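Local structure of protoporphyrinogen oxidase (Exiguobacterium sibiricum, 3LOV) at residues 410-421 and 439-447; 59-69 and 447-455. The protein probably oxidises coproporphyrinogen III to coproporphyrin III with molecular oxygen, using bound FAD, in a step of heme b biosynthesis. All coordinates share one frame; numbering follows the deposited sequence. Where two conformers were deposited one is given.

Interaction 1: 410-421 and 439-447; sequences LPAYTVGHADRI and GLAYDGVGL. With FAD (flavin-adenine dinucleotide), chain B.
Tyr413 reaches with its hydroxyl into the loop 439-447 and is gripped there by two backbone groups. Tyr413 OH donates to Leu440 O at 2.5 Å, coming from well above the carbonyl plane (48° out of it), and Gly444 N donates back to Tyr413 OH at 2.8 Å from the ring edge, in the ring plane. One phenol oxygen thus ties together the two sides of a tight bend in the loop. With CG anti to the carbonyl carbon (chi1 -73°), the ring points at the loop, and Tyr413 CE1 lies 3.8 Å from Val445 CG2. The other methyl of Val445, CG1, packs on Leu410 CD2, so that this valine is wedged between tyrosine and leucine; its carbonyl then faces the cofactor, FAD O3' donating to Val445 O at 2.5 Å.

His417 lies over one face of the Tyr413 ring, its NE2 above the ring centre. In its own ring plane that nitrogen donates to Ala441 O at 2.8 Å, though the bond is bent (132° at the hydrogen). Ile421 CG1 lies against the opposite face of the imidazole, toward its rim, and Ile421 CD1 is 4.0 Å from Tyr442 CD1. Towards the flavin, Pro411 CD rests against Leu440 CD1, while Leu410 CG meets the C8M methyl of FAD at 3.6 Å. The end of strand 400-411 and the start of helix 417-431 together hold the loop that presents Leu440, Val445 and Leu447 to the cofactor, part of the FAD site of the flavin-containing amine oxidoreductase family.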
loop_
_atom_site.group_PDB
_atom_site.type_symbol
_atom_site.label_atom_id
_atom_site.label_comp_id
_atom_site.label_asym_id
_atom_site.label_seq_id
_atom_site.Cartn_x
_atom_site.Cartn_y
_atom_site.Cartn_z
ATOM N N LEU A 410 0.759 5.780 5.304
ATOM C CA LEU A 410 1.746 4.763 5.064
ATOM C C LEU A 410 2.707 4.573 6.225
ATOM O O LEU A 410 3.538 5.414 6.488
ATOM C CB LEU A 410 2.483 5.046 3.748
ATOM C CG LEU A 410 1.594 4.884 2.497
ATOM C CD1 LEU A 410 2.227 5.516 1.238
ATOM C CD2 LEU A 410 1.177 3.415 2.271
ATOM N N PRO A 411 2.613 3.443 6.910
ATOM C CA PRO A 411 3.634 3.126 7.921
ATOM C C PRO A 411 4.918 2.614 7.327
ATOM O O PRO A 411 4.892 1.914 6.321
ATOM C CB PRO A 411 3.014 1.986 8.733
ATOM C CG PRO A 411 1.588 1.995 8.416
ATOM C CD PRO A 411 1.486 2.512 6.984
ATOM N N ALA A 412 6.013 2.932 8.007
ATOM C CA ALA A 412 7.341 2.517 7.652
ATOM C C ALA A 412 7.687 1.289 8.479
ATOM O O ALA A 412 8.086 1.402 9.685
ATOM C CB ALA A 412 8.338 3.681 7.947
ATOM N N TYR A 413 7.495 0.120 7.858
ATOM C CA TYR A 413 7.912 -1.155 8.424
ATOM C C TYR A 413 9.420 -1.316 8.280
ATOM O O TYR A 413 9.931 -1.191 7.191
ATOM C CB TYR A 413 7.306 -2.355 7.661
ATOM C CG TYR A 413 5.814 -2.664 7.828
ATOM C CD1 TYR A 413 4.875 -1.679 8.161
ATOM C CD2 TYR A 413 5.343 -3.933 7.542
ATOM C CE1 TYR A 413 3.494 -1.969 8.260
ATOM C CE2 TYR A 413 3.965 -4.240 7.635
ATOM C CZ TYR A 413 3.057 -3.271 8.012
ATOM O OH TYR A 413 1.721 -3.591 8.073
ATOM N N THR A 414 10.106 -1.704 9.342
ATOM C CA THR A 414 11.555 -1.870 9.298
ATOM C C THR A 414 11.877 -3.241 9.820
ATOM O O THR A 414 10.969 -3.947 10.224
ATOM C CB THR A 414 12.267 -0.843 10.208
ATOM O OG1 THR A 414 11.891 -1.107 11.566
ATOM C CG2 THR A 414 11.900 0.649 9.807
ATOM N N VAL A 415 13.158 -3.615 9.825
ATOM C CA VAL A 415 13.598 -4.915 10.323
ATOM C C VAL A 415 13.061 -5.135 11.727
ATOM O O VAL A 415 13.157 -4.237 12.552
ATOM C CB VAL A 415 15.137 -5.040 10.334
ATOM C CG1 VAL A 415 15.563 -6.373 10.982
ATOM C CG2 VAL A 415 15.689 -4.905 8.886
ATOM N N GLY A 416 12.511 -6.338 11.951
ATOM C CA GLY A 416 11.871 -6.800 13.215
ATOM C C GLY A 416 10.384 -6.434 13.443
ATOM O O GLY A 416 9.829 -6.676 14.526
ATOM N N HIS A 417 9.744 -5.828 12.440
ATOM C CA HIS A 417 8.354 -5.378 12.574
ATOM C C HIS A 417 7.423 -6.500 13.002
ATOM O O HIS A 417 6.684 -6.331 13.940
ATOM C CB HIS A 417 7.835 -4.765 11.257
ATOM C CG HIS A 417 6.462 -4.191 11.364
ATOM N ND1 HIS A 417 6.220 -2.945 11.902
ATOM C CD2 HIS A 417 5.251 -4.702 11.026
ATOM C CE1 HIS A 417 4.919 -2.705 11.871
ATOM N NE2 HIS A 417 4.309 -3.759 11.354
ATOM N N ALA A 418 7.448 -7.628 12.303
ATOM C CA ALA A 418 6.502 -8.696 12.547
ATOM C C ALA A 418 6.614 -9.194 14.002
ATOM O O ALA A 418 5.612 -9.341 14.674
ATOM C CB ALA A 418 6.702 -9.840 11.515
ATOM N N ASP A 419 7.829 -9.335 14.513
ATOM C CA ASP A 419 8.051 -9.694 15.928
ATOM C C ASP A 419 7.612 -8.616 16.885
ATOM O O ASP A 419 7.054 -8.927 17.928
ATOM C CB ASP A 419 9.519 -10.011 16.206
ATOM C CG ASP A 419 9.951 -11.331 15.602
ATOM O OD1 ASP A 419 9.072 -12.101 15.190
ATOM O OD2 ASP A 419 11.163 -11.586 15.534
ATOM N N ARG A 420 7.819 -7.362 16.525
ATOM C CA ARG A 420 7.293 -6.279 17.350
ATOM C C ARG A 420 5.739 -6.291 17.426
ATOM O O ARG A 420 5.144 -6.081 18.490
ATOM C CB ARG A 420 7.817 -4.953 16.851
ATOM C CG ARG A 420 9.285 -4.703 17.244
ATOM C CD ARG A 420 9.672 -3.266 16.968
ATOM N NE ARG A 420 9.632 -2.903 15.538
ATOM C CZ ARG A 420 10.613 -3.166 14.676
ATOM N NH1 ARG A 420 11.727 -3.776 15.087
ATOM N NH2 ARG A 420 10.515 -2.765 13.423
ATOM N N ILE A 421 5.090 -6.549 16.304
ATOM C CA ILE A 421 3.635 -6.587 16.286
ATOM C C ILE A 421 3.119 -7.783 17.131
ATOM O O ILE A 421 2.117 -7.637 17.811
ATOM C CB ILE A 421 3.130 -6.652 14.878
ATOM C CG1 ILE A 421 3.411 -5.300 14.153
ATOM C CG2 ILE A 421 1.641 -7.149 14.794
ATOM C CD1 ILE A 421 2.974 -4.010 14.867
ATOM N N GLY A 439 -5.345 -4.544 10.502
ATOM C CA GLY A 439 -5.163 -3.434 9.608
ATOM C C GLY A 439 -3.747 -3.188 9.144
ATOM O O GLY A 439 -2.832 -3.973 9.382
ATOM N N LEU A 440 -3.572 -2.057 8.478
ATOM C CA LEU A 440 -2.349 -1.829 7.700
ATOM C C LEU A 440 -1.096 -1.609 8.531
ATOM O O LEU A 440 0.012 -1.714 7.991
ATOM C CB LEU A 440 -2.545 -0.686 6.729
ATOM C CG LEU A 440 -2.325 0.778 7.125
ATOM C CD1 LEU A 440 -2.134 1.504 5.790
ATOM C CD2 LEU A 440 -3.475 1.379 7.922
ATOM N N ALA A 441 -1.266 -1.326 9.826
ATOM C CA ALA A 441 -0.104 -1.129 10.722
ATOM C C ALA A 441 0.590 -2.458 10.979
ATOM O O ALA A 441 1.780 -2.501 11.375
ATOM C CB ALA A 441 -0.551 -0.578 12.050
ATOM N N TYR A 442 -0.178 -3.544 10.811
ATOM C CA TYR A 442 0.217 -4.824 11.427
ATOM C C TYR A 442 0.874 -5.858 10.538
ATOM O O TYR A 442 2.026 -6.237 10.783
ATOM C CB TYR A 442 -0.964 -5.420 12.202
ATOM C CG TYR A 442 -1.601 -4.378 13.113
ATOM C CD1 TYR A 442 -0.972 -3.992 14.295
ATOM C CD2 TYR A 442 -2.801 -3.756 12.782
ATOM C CE1 TYR A 442 -1.502 -3.018 15.118
ATOM C CE2 TYR A 442 -3.358 -2.787 13.627
ATOM C CZ TYR A 442 -2.692 -2.396 14.761
ATOM O OH TYR A 442 -3.195 -1.420 15.604
ATOM N N ASP A 443 0.129 -6.366 9.566
ATOM C CA ASP A 443 0.520 -7.573 8.833
ATOM C C ASP A 443 0.701 -7.306 7.305
ATOM O O ASP A 443 0.388 -8.156 6.480
ATOM C CB ASP A 443 -0.549 -8.650 9.021
ATOM C CG ASP A 443 -0.923 -8.880 10.481
ATOM O OD1 ASP A 443 -0.014 -9.053 11.294
ATOM O OD2 ASP A 443 -2.144 -8.897 10.796
ATOM N N GLY A 444 1.184 -6.117 6.948
ATOM C CA GLY A 444 1.339 -5.734 5.548
ATOM C C GLY A 444 0.412 -4.588 5.241
ATOM O O GLY A 444 -0.735 -4.572 5.660
ATOM N N VAL A 445 0.915 -3.653 4.463
ATOM C CA VAL A 445 0.207 -2.451 4.112
ATOM C C VAL A 445 -0.906 -2.591 3.070
ATOM O O VAL A 445 -1.850 -1.817 3.094
ATOM C CB VAL A 445 1.249 -1.389 3.666
ATOM C CG1 VAL A 445 0.588 -0.219 2.995
ATOM C CG2 VAL A 445 2.043 -0.967 4.904
ATOM N N GLY A 446 -0.825 -3.582 2.188
ATOM C CA GLY A 446 -1.702 -3.660 1.003
ATOM C C GLY A 446 -3.097 -4.195 1.260
ATOM O O GLY A 446 -3.339 -4.847 2.268
ATOM N N LEU A 447 -4.017 -3.958 0.327
ATOM C CA LEU A 447 -5.404 -4.363 0.500
ATOM C C LEU A 447 -5.552 -5.848 0.875
ATOM O O LEU A 447 -6.288 -6.182 1.831
ATOM C CB LEU A 447 -6.254 -3.998 -0.708
ATOM C CG LEU A 447 -6.387 -2.513 -0.939
ATOM C CD1 LEU A 447 -6.857 -2.228 -2.353
ATOM C CD2 LEU A 447 -7.325 -1.868 0.043
HETATM P PA FAD B . -8.274 2.696 6.600
HETATM O O1A FAD B . -8.642 2.579 5.160
HETATM O O2A FAD B . -7.411 3.824 7.027
HETATM O O5B FAD B . -9.615 2.730 7.456
HETATM C C5B FAD B . -9.650 3.136 8.800
HETATM C C4B FAD B . -11.109 3.444 9.154
HETATM O O4B FAD B . -11.254 3.663 10.559
HETATM C C3B FAD B . -11.597 4.672 8.412
HETATM O O3B FAD B . -12.868 4.460 7.823
HETATM C C2B FAD B . -11.621 5.698 9.528
HETATM O O2B FAD B . -12.592 6.669 9.355
HETATM C C1B FAD B . -11.954 4.861 10.745
HETATM N N9A FAD B . -11.579 5.444 12.042
HETATM C C8A FAD B . -10.513 6.230 12.421
HETATM N N7A FAD B . -10.599 6.520 13.744
HETATM C C5A FAD B . -11.733 5.921 14.221
HETATM C C6A FAD B . -12.330 5.844 15.481
HETATM N N6A FAD B . -11.771 6.412 16.546
HETATM N N1A FAD B . -13.513 5.138 15.638
HETATM C C2A FAD B . -14.078 4.478 14.573
HETATM N N3A FAD B . -13.470 4.533 13.332
HETATM C C4A FAD B . -12.343 5.253 13.163
HETATM N N1 FAD B . -2.835 -0.999 -1.179
HETATM C C2 FAD B . -2.904 -1.811 -2.278
HETATM O O2 FAD B . -3.090 -3.029 -2.151
HETATM N N3 FAD B . -2.742 -1.273 -3.529
HETATM C C4 FAD B . -2.493 0.038 -3.721
HETATM O O4 FAD B . -2.392 0.453 -4.860
HETATM C C4X FAD B . -2.383 0.876 -2.631
HETATM N N5 FAD B . -2.176 2.232 -2.824
HETATM C C5X FAD B . -2.092 3.060 -1.701
HETATM C C6 FAD B . -1.844 4.427 -1.866
HETATM C C7 FAD B . -1.755 5.270 -0.745
HETATM C C7M FAD B . -1.498 6.737 -0.929
HETATM C C8 FAD B . -1.951 4.755 0.550
HETATM C C8M FAD B . -1.850 5.626 1.789
HETATM C C9 FAD B . -2.213 3.399 0.725
HETATM C C9A FAD B . -2.281 2.535 -0.391
HETATM N N10 FAD B . -2.543 1.170 -0.218
HETATM C C10 FAD B . -2.583 0.345 -1.348
HETATM C "C1'" FAD B . -2.732 0.525 1.135
HETATM C "C2'" FAD B . -4.250 0.426 1.426
HETATM O "O2'" FAD B . -4.768 1.703 1.492
HETATM C "C3'" FAD B . -4.569 -0.298 2.741
HETATM O "O3'" FAD B . -4.323 -1.676 2.492
HETATM C "C4'" FAD B . -6.032 -0.183 3.239
HETATM O "O4'" FAD B . -6.757 0.945 2.786
HETATM C "C5'" FAD B . -6.098 -0.103 4.752
HETATM O "O5'" FAD B . -7.444 -0.154 5.153
HETATM P P FAD B . -7.781 -0.152 6.695
HETATM O O1P FAD B . -6.799 -0.960 7.502
HETATM O O2P FAD B . -9.238 -0.424 6.986
HETATM O O3P FAD B . -7.504 1.396 7.146
#

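Interaction 2: 59-69 and 447-455; sequences PDSYVARKHIL and LPDCVASAK. With FAD (flavin-adenine dinucleotide), chain B.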
loop_
_atom_site.group_PDB
_atom_site.type_symbol
_atom_site.label_atom_id
_atom_site.label_comp_id
_atom_site.label_asym_id
_atom_site.label_seq_id
_atom_site.Cartn_x
_atom_site.Cartn_y
_atom_site.Cartn_z
ATOM N N PRO A 59 -5.946 3.613 -3.136
ATOM C CA PRO A 59 -5.410 2.439 -3.854
ATOM C C PRO A 59 -6.101 2.259 -5.228
ATOM O O PRO A 59 -7.313 2.440 -5.339
ATOM C CB PRO A 59 -5.804 1.252 -2.969
ATOM C CG PRO A 59 -6.165 1.789 -1.660
ATOM C CD PRO A 59 -6.529 3.266 -1.840
ATOM N N ASP A 60 -5.357 1.945 -6.275
ATOM C CA ASP A 60 -6.020 1.727 -7.554
ATOM C C ASP A 60 -6.201 0.254 -7.873
ATOM O O ASP A 60 -6.990 -0.097 -8.747
ATOM C CB ASP A 60 -5.349 2.525 -8.696
ATOM C CG ASP A 60 -4.058 1.908 -9.207
ATOM O OD1 ASP A 60 -3.460 1.077 -8.505
ATOM O OD2 ASP A 60 -3.659 2.263 -10.338
ATOM N N SER A 61 -5.474 -0.608 -7.166
ATOM C CA SER A 61 -5.414 -2.019 -7.525
ATOM C C SER A 61 -4.732 -2.806 -6.416
ATOM O O SER A 61 -4.381 -2.244 -5.389
ATOM C CB SER A 61 -4.646 -2.172 -8.851
ATOM O OG SER A 61 -3.311 -1.710 -8.750
ATOM N N TYR A 62 -4.572 -4.106 -6.628
ATOM C CA TYR A 62 -3.906 -5.007 -5.702
ATOM C C TYR A 62 -3.129 -6.060 -6.481
ATOM O O TYR A 62 -3.444 -6.333 -7.629
ATOM C CB TYR A 62 -4.883 -5.661 -4.720
ATOM C CG TYR A 62 -5.886 -6.655 -5.327
ATOM C CD1 TYR A 62 -7.129 -6.242 -5.803
ATOM C CD2 TYR A 62 -5.564 -7.996 -5.417
ATOM C CE1 TYR A 62 -8.027 -7.156 -6.366
ATOM C CE2 TYR A 62 -6.425 -8.905 -5.976
ATOM C CZ TYR A 62 -7.643 -8.495 -6.444
ATOM O OH TYR A 62 -8.425 -9.443 -6.956
ATOM N N VAL A 63 -2.112 -6.633 -5.836
ATOM C CA VAL A 63 -1.264 -7.691 -6.412
ATOM C C VAL A 63 -2.043 -8.990 -6.581
ATOM O O VAL A 63 -2.493 -9.593 -5.579
ATOM C CB VAL A 63 -0.036 -7.985 -5.504
ATOM C CG1 VAL A 63 0.781 -9.175 -6.031
ATOM C CG2 VAL A 63 0.832 -6.729 -5.357
ATOM N N ALA A 64 -2.210 -9.441 -7.835
ATOM C CA ALA A 64 -3.063 -10.596 -8.136
ATOM C C ALA A 64 -2.619 -11.829 -7.383
ATOM O O ALA A 64 -3.441 -12.633 -7.017
ATOM C CB ALA A 64 -3.086 -10.881 -9.691
ATOM N N ARG A 65 -1.314 -11.955 -7.129
ATOM C CA ARG A 65 -0.746 -13.150 -6.491
ATOM C C ARG A 65 -1.298 -13.294 -5.090
ATOM O O ARG A 65 -1.364 -14.392 -4.561
ATOM C CB ARG A 65 0.784 -13.041 -6.469
ATOM C CG ARG A 65 1.517 -14.262 -5.967
ATOM N N LYS A 66 -1.725 -12.183 -4.474
ATOM C CA LYS A 66 -2.303 -12.235 -3.125
ATOM C C LYS A 66 -3.795 -12.489 -3.256
ATOM O O LYS A 66 -4.645 -11.594 -3.069
ATOM C CB LYS A 66 -1.984 -10.947 -2.372
ATOM C CG LYS A 66 -0.495 -10.774 -2.098
ATOM C CD LYS A 66 -0.183 -9.479 -1.311
ATOM C CE LYS A 66 1.301 -9.415 -1.008
ATOM N NZ LYS A 66 1.635 -8.448 0.052
ATOM N N HIS A 67 -4.097 -13.734 -3.624
ATOM C CA HIS A 67 -5.407 -14.149 -4.154
ATOM C C HIS A 67 -6.535 -14.163 -3.121
ATOM O O HIS A 67 -7.694 -14.368 -3.503
ATOM C CB HIS A 67 -5.292 -15.564 -4.759
ATOM C CG HIS A 67 -4.988 -16.612 -3.739
ATOM N ND1 HIS A 67 -5.974 -17.224 -2.993
ATOM C CD2 HIS A 67 -3.809 -17.113 -3.298
ATOM C CE1 HIS A 67 -5.409 -18.075 -2.151
ATOM N NE2 HIS A 67 -4.101 -18.044 -2.336
ATOM N N ILE A 68 -6.227 -13.943 -1.832
ATOM C CA ILE A 68 -7.291 -13.848 -0.831
ATOM C C ILE A 68 -8.331 -12.770 -1.195
ATOM O O ILE A 68 -9.533 -12.978 -1.016
ATOM C CB ILE A 68 -6.749 -13.644 0.613
ATOM C CG1 ILE A 68 -7.874 -13.859 1.629
ATOM C CG2 ILE A 68 -6.114 -12.247 0.794
ATOM C CD1 ILE A 68 -7.391 -13.910 3.079
ATOM N N LEU A 69 -7.885 -11.664 -1.796
ATOM C CA LEU A 69 -8.788 -10.578 -2.136
ATOM C C LEU A 69 -9.595 -10.959 -3.396
ATOM O O LEU A 69 -10.775 -10.606 -3.518
ATOM C CB LEU A 69 -8.021 -9.256 -2.334
ATOM C CG LEU A 69 -8.852 -7.993 -2.670
ATOM C CD1 LEU A 69 -10.204 -7.955 -1.926
ATOM C CD2 LEU A 69 -8.068 -6.711 -2.354
ATOM N N LEU A 447 -4.017 -3.958 0.327
ATOM C CA LEU A 447 -5.404 -4.363 0.500
ATOM C C LEU A 447 -5.552 -5.848 0.875
ATOM O O LEU A 447 -6.288 -6.182 1.831
ATOM C CB LEU A 447 -6.254 -3.998 -0.708
ATOM C CG LEU A 447 -6.387 -2.513 -0.939
ATOM C CD1 LEU A 447 -6.857 -2.228 -2.353
ATOM C CD2 LEU A 447 -7.325 -1.868 0.043
ATOM N N PRO A 448 -4.812 -6.743 0.181
ATOM C CA PRO A 448 -4.890 -8.178 0.474
ATOM C C PRO A 448 -4.331 -8.561 1.825
ATOM O O PRO A 448 -4.862 -9.489 2.454
ATOM C CB PRO A 448 -4.043 -8.811 -0.635
ATOM C CG PRO A 448 -4.072 -7.803 -1.721
ATOM C CD PRO A 448 -3.940 -6.511 -0.979
ATOM N N ASP A 449 -3.282 -7.843 2.260
ATOM C CA ASP A 449 -2.680 -8.049 3.580
ATOM C C ASP A 449 -3.662 -7.681 4.696
ATOM O O ASP A 449 -3.743 -8.336 5.723
ATOM C CB ASP A 449 -1.389 -7.218 3.745
ATOM C CG ASP A 449 -0.290 -7.547 2.668
ATOM O OD1 ASP A 449 -0.059 -8.716 2.358
ATOM O OD2 ASP A 449 0.322 -6.608 2.135
ATOM N N CYS A 450 -4.356 -6.577 4.508
ATOM C CA CYS A 450 -5.386 -6.126 5.432
ATOM C C CYS A 450 -6.561 -7.091 5.485
ATOM O O CYS A 450 -7.075 -7.422 6.573
ATOM C CB CYS A 450 -5.850 -4.728 5.033
ATOM S SG CYS A 450 -4.612 -3.457 5.435
ATOM N N VAL A 451 -6.972 -7.596 4.332
ATOM C CA VAL A 451 -8.025 -8.600 4.328
ATOM C C VAL A 451 -7.598 -9.847 5.114
ATOM O O VAL A 451 -8.338 -10.287 5.991
ATOM C CB VAL A 451 -8.499 -8.963 2.905
ATOM C CG1 VAL A 451 -9.432 -10.201 2.944
ATOM C CG2 VAL A 451 -9.168 -7.731 2.238
ATOM N N ALA A 452 -6.400 -10.362 4.853
ATOM C CA ALA A 452 -5.846 -11.442 5.624
ATOM C C ALA A 452 -5.733 -11.116 7.106
ATOM O O ALA A 452 -5.874 -12.010 7.976
ATOM C CB ALA A 452 -4.431 -11.834 5.093
ATOM N N SER A 453 -5.366 -9.869 7.407
ATOM C CA SER A 453 -5.198 -9.433 8.797
ATOM C C SER A 453 -6.549 -9.592 9.504
ATOM O O SER A 453 -6.626 -10.237 10.564
ATOM C CB SER A 453 -4.682 -7.966 8.851
ATOM O OG SER A 453 -4.482 -7.473 10.169
ATOM N N ALA A 454 -7.598 -9.058 8.893
ATOM C CA ALA A 454 -8.977 -9.245 9.385
ATOM C C ALA A 454 -9.336 -10.745 9.546
ATOM O O ALA A 454 -9.767 -11.153 10.612
ATOM C CB ALA A 454 -10.023 -8.537 8.463
ATOM N N LYS A 455 -9.144 -11.557 8.501
ATOM C CA LYS A 455 -9.507 -12.976 8.563
ATOM C C LYS A 455 -8.762 -13.714 9.680
ATOM O O LYS A 455 -9.373 -14.449 10.475
ATOM C CB LYS A 455 -9.222 -13.658 7.237
ATOM C CG LYS A 455 -9.909 -15.033 7.057
ATOM C CD LYS A 455 -9.300 -15.764 5.854
ATOM C CE LYS A 455 -10.197 -16.882 5.324
ATOM N NZ LYS A 455 -11.077 -17.397 6.383
HETATM P PA FAD B . -8.274 2.696 6.600
HETATM O O1A FAD B . -8.642 2.579 5.160
HETATM O O2A FAD B . -7.411 3.824 7.027
HETATM O O5B FAD B . -9.615 2.730 7.456
HETATM C C5B FAD B . -9.650 3.136 8.800
HETATM C C4B FAD B . -11.109 3.444 9.154
HETATM O O4B FAD B . -11.254 3.663 10.559
HETATM C C3B FAD B . -11.597 4.672 8.412
HETATM O O3B FAD B . -12.868 4.460 7.823
HETATM C C2B FAD B . -11.621 5.698 9.528
HETATM O O2B FAD B . -12.592 6.669 9.355
HETATM C C1B FAD B . -11.954 4.861 10.745
HETATM N N9A FAD B . -11.579 5.444 12.042
HETATM C C8A FAD B . -10.513 6.230 12.421
HETATM N N7A FAD B . -10.599 6.520 13.744
HETATM C C5A FAD B . -11.733 5.921 14.221
HETATM C C6A FAD B . -12.330 5.844 15.481
HETATM N N6A FAD B . -11.771 6.412 16.546
HETATM N N1A FAD B . -13.513 5.138 15.638
HETATM C C2A FAD B . -14.078 4.478 14.573
HETATM N N3A FAD B . -13.470 4.533 13.332
HETATM C C4A FAD B . -12.343 5.253 13.163
HETATM N N1 FAD B . -2.835 -0.999 -1.179
HETATM C C2 FAD B . -2.904 -1.811 -2.278
HETATM O O2 FAD B . -3.090 -3.029 -2.151
HETATM N N3 FAD B . -2.742 -1.273 -3.529
HETATM C C4 FAD B . -2.493 0.038 -3.721
HETATM O O4 FAD B . -2.392 0.453 -4.860
HETATM C C4X FAD B . -2.383 0.876 -2.631
HETATM N N5 FAD B . -2.176 2.232 -2.824
HETATM C C5X FAD B . -2.092 3.060 -1.701
HETATM C C6 FAD B . -1.844 4.427 -1.866
HETATM C C7 FAD B . -1.755 5.270 -0.745
HETATM C C7M FAD B . -1.498 6.737 -0.929
HETATM C C8 FAD B . -1.951 4.755 0.550
HETATM C C8M FAD B . -1.850 5.626 1.789
HETATM C C9 FAD B . -2.213 3.399 0.725
HETATM C C9A FAD B . -2.281 2.535 -0.391
HETATM N N10 FAD B . -2.543 1.170 -0.218
HETATM C C10 FAD B . -2.583 0.345 -1.348
HETATM C "C1'" FAD B . -2.732 0.525 1.135
HETATM C "C2'" FAD B . -4.250 0.426 1.426
HETATM O "O2'" FAD B . -4.768 1.703 1.492
HETATM C "C3'" FAD B . -4.569 -0.298 2.741
HETATM O "O3'" FAD B . -4.323 -1.676 2.492
HETATM C "C4'" FAD B . -6.032 -0.183 3.239
HETATM O "O4'" FAD B . -6.757 0.945 2.786
HETATM C "C5'" FAD B . -6.098 -0.103 4.752
HETATM O "O5'" FAD B . -7.444 -0.154 5.153
HETATM P P FAD B . -7.781 -0.152 6.695
HETATM O O1P FAD B . -6.799 -0.960 7.502
HETATM O O2P FAD B . -9.238 -0.424 6.986
HETATM O O3P FAD B . -7.504 1.396 7.146
#
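Ile68 turns CG1 anti to its backbone N (chi1 -168°) and keeps chi2 extended at 170°, which carries CD1 across to Lys455 CD at 3.8 Å. Held this way, the side chain enters helix 447-463 as a knob in a hole formed by Pro448, Val451, Ala452 and Lys455, with CG2 lying 3.5 Å from Pro448 O. Lys66 has CG beside its own backbone N, and the extended chain beyond it spans the gap to the carboxylate of Asp449. There it forms a salt bridge, Lys66 NZ donating to Asp449 OD1 at 2.9 Å on the syn lone pair, with a weak second hydrogen bond to Asp449 OD2. Asp449 OD2 also accepts from the backbone N of Gly446, the N-cap residue of this helix.

Pro448 is the helix residue most enclosed by the contact. Its CB presses on Lys66 CB at 3.4 Å, tighter than usual, and its CG meets Tyr62 CB at 3.8 Å. Alongside, Leu69 CD2 approaches Leu447 CB at 3.7 Å, while Leu69 CG sits over the centre of one face of the Tyr62 ring.

Nearer the flavin, Leu447 CD1 touches Pro59 CB, and Leu447 N gives FAD O2 a nearly straight hydrogen bond of 2.8 Å. The first two turns of helix 447-463 thus pack against strand 62-63 and the beginning of helix 68-75; strand 228-231 pairs with that strand, and Ile14 and Tyr22 of helix 14-26 meet Val451.

Leu447 ends the segment 439-447 and begins the helix of interaction 2, though it packs across only the second contact; the centres of the two interactions lie about 14 Å apart. Along the chain interaction 1 is nested within the span closed by interaction 2. Ser453 joins them further down the helix, its OG 2.8 Å from Asp443 OD2 and 3.1 Å from Gly439 N, both probable hydrogen bonds, while Asp449 CB packs against Gly444 O. Both meet FAD and overlap along its ribityl chain. Interaction 1 adds Leu410 at the dimethylbenzene end; in interaction 2, at the pyrimidine end, FAD N3 gives Ser61 O a weak hydrogen bond of 2.7 Å.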